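Local atomic coordinates of AlkZ (Streptomyces sahachiroi, PDB entry 5UUJ), a protein that belongs to the AlkZ-like DNA glycosylase family, a group related to helix-turn-helix proteins. Residues Phe13-Arg16 / Met17-Gln20. Sequence-based numbering, arbitrary orientation.
Sequences FAWR and MQRQ
W15 and R19, one turn apart on helix 9-19, carry the main side-chain contact at the C-terminal end of this alpha-helix. With CG anti to its own backbone nitrogen (chi1 -179°), the indole presents one face to R19. R19 CG sits over that face, a CH-pi contact 3.6 Å from the centroid of the six-membered ring of W15. Bends at chi2 and chi3 curl the R19 chain along the ring; its CD follows 3.7 Å from W15 CZ2, and the guanidinium plane ends up almost parallel to the indole, 12° apart. R19 NE then bonds to the carbonyl of G217. Q18 comes from another direction: its amide is almost perpendicular to the indole, with Q18 NE2 3.8 Å from W15 CD1. E271 on helix 269-274 receives a hydrogen bond from W15 NE1 and a weak one from Q18 NE2, so one carboxylate oxygen ties both side chains to the neighbouring helix.

R16 and Q20 pack along a different side of the helix, where Q20 NE2 lies 3.9 Å from R16 CB. The extended R16 chain reaches the carbonyls of G220 and P221, and Q20 NE2 that of A218, so with R19 three polar ends converge on the C-terminal end of helix 204-219 and the residues just after it. M17, a selenomethionine, lays its CG 3.3 Å from F13 O, while the side chains of M17 and F13 both touch Y290 of helix 289-292.

Four i to i+4 backbone bonds run beneath these groups. The last closes the helix as Q20 leaves helical geometry: Q20 N donates to R16 O at 2.8 Å, bent to 136° at the hydrogen.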
loop_
_atom_site.group_PDB
_atom_site.type_symbol
_atom_site.label_atom_id
_atom_site.label_comp_id
_atom_site.label_asym_id
_atom_site.label_seq_id
_atom_site.Cartn_x
_atom_site.Cartn_y
_atom_site.Cartn_z
ATOM N N PHE A 13 -14.060 1.494 12.824
ATOM C CA PHE A 13 -14.001 2.282 11.596
ATOM C C PHE A 13 -13.624 3.729 11.889
ATOM O O PHE A 13 -12.780 4.311 11.204
ATOM C CB PHE A 13 -15.340 2.240 10.855
ATOM C CG PHE A 13 -15.744 0.868 10.397
ATOM C CD1 PHE A 13 -14.792 -0.105 10.127
ATOM C CD2 PHE A 13 -17.082 0.549 10.239
ATOM C CE1 PHE A 13 -15.168 -1.365 9.705
ATOM C CE2 PHE A 13 -17.464 -0.713 9.816
ATOM C CZ PHE A 13 -16.505 -1.668 9.550
ATOM N N ALA A 14 -14.255 4.304 12.909
ATOM C CA ALA A 14 -13.971 5.678 13.305
ATOM C C ALA A 14 -12.523 5.822 13.763
ATOM O O ALA A 14 -11.852 6.799 13.430
ATOM C CB ALA A 14 -14.919 6.119 14.405
ATOM N N TRP A 15 -12.045 4.846 14.527
ATOM C CA TRP A 15 -10.681 4.881 15.035
ATOM C C TRP A 15 -9.679 4.773 13.888
ATOM O O TRP A 15 -8.702 5.521 13.835
ATOM C CB TRP A 15 -10.450 3.759 16.047
ATOM C CG TRP A 15 -9.070 3.777 16.620
ATOM C CD1 TRP A 15 -8.620 4.555 17.647
ATOM C CD2 TRP A 15 -7.951 2.990 16.192
ATOM N NE1 TRP A 15 -7.292 4.302 17.882
ATOM C CE2 TRP A 15 -6.857 3.346 17.004
ATOM C CE3 TRP A 15 -7.769 2.022 15.202
ATOM C CZ2 TRP A 15 -5.598 2.767 16.857
ATOM C CZ3 TRP A 15 -6.516 1.446 15.059
ATOM C CH2 TRP A 15 -5.449 1.820 15.883
ATOM N N ARG A 16 -9.934 3.847 12.968
ATOM C CA ARG A 16 -9.084 3.684 11.792
ATOM C C ARG A 16 -9.018 4.975 10.981
ATOM O O ARG A 16 -7.943 5.392 10.552
ATOM C CB ARG A 16 -9.591 2.542 10.909
ATOM C CG ARG A 16 -9.317 1.156 11.466
ATOM C CD ARG A 16 -9.986 0.080 10.632
ATOM N NE ARG A 16 -9.698 -1.259 11.138
ATOM C CZ ARG A 16 -10.270 -2.372 10.688
ATOM N NH1 ARG A 16 -11.171 -2.315 9.719
ATOM N NH2 ARG A 16 -9.945 -3.543 11.215
HETATM N N MSE A 17 -10.168 5.609 10.778
HETATM C CA MSE A 17 -10.221 6.830 9.987
HETATM C C MSE A 17 -9.508 7.986 10.677
HETATM O O MSE A 17 -9.014 8.901 10.020
HETATM C CB MSE A 17 -11.670 7.207 9.692
HETATM C CG MSE A 17 -12.293 6.342 8.613
HETATM SE SE MSE A 17 -14.052 6.983 8.090
HETATM C CE MSE A 17 -13.960 6.584 6.185
ATOM N N GLN A 18 -9.457 7.944 12.001
ATOM C CA GLN A 18 -8.680 8.915 12.749
ATOM C C GLN A 18 -7.194 8.658 12.509
ATOM O O GLN A 18 -6.435 9.578 12.205
ATOM C CB GLN A 18 -9.025 8.848 14.239
ATOM C CG GLN A 18 -8.184 9.752 15.120
ATOM C CD GLN A 18 -7.034 9.014 15.792
ATOM O OE1 GLN A 18 -5.865 9.331 15.573
ATOM N NE2 GLN A 18 -7.366 8.030 16.623
ATOM N N ARG A 19 -6.785 7.400 12.616
ATOM C CA ARG A 19 -5.385 7.037 12.421
ATOM C C ARG A 19 -4.921 7.288 10.986
ATOM O O ARG A 19 -3.750 7.586 10.761
ATOM C CB ARG A 19 -5.157 5.570 12.788
ATOM C CG ARG A 19 -5.466 5.227 14.239
ATOM C CD ARG A 19 -4.496 5.880 15.199
ATOM N NE ARG A 19 -3.123 5.430 14.989
ATOM C CZ ARG A 19 -2.059 5.976 15.569
ATOM N NH1 ARG A 19 -2.200 7.001 16.400
ATOM N NH2 ARG A 19 -0.850 5.496 15.317
ATOM N N GLN A 20 -5.838 7.181 10.026
ATOM C CA GLN A 20 -5.493 7.302 8.610
ATOM C C GLN A 20 -5.677 8.722 8.066
ATOM O O GLN A 20 -5.681 8.927 6.850
ATOM C CB GLN A 20 -6.333 6.329 7.779
ATOM C CG GLN A 20 -6.016 4.865 8.032
ATOM C CD GLN A 20 -6.891 3.935 7.214
ATOM O OE1 GLN A 20 -7.250 4.242 6.075
ATOM N NE2 GLN A 20 -7.251 2.797 7.795
#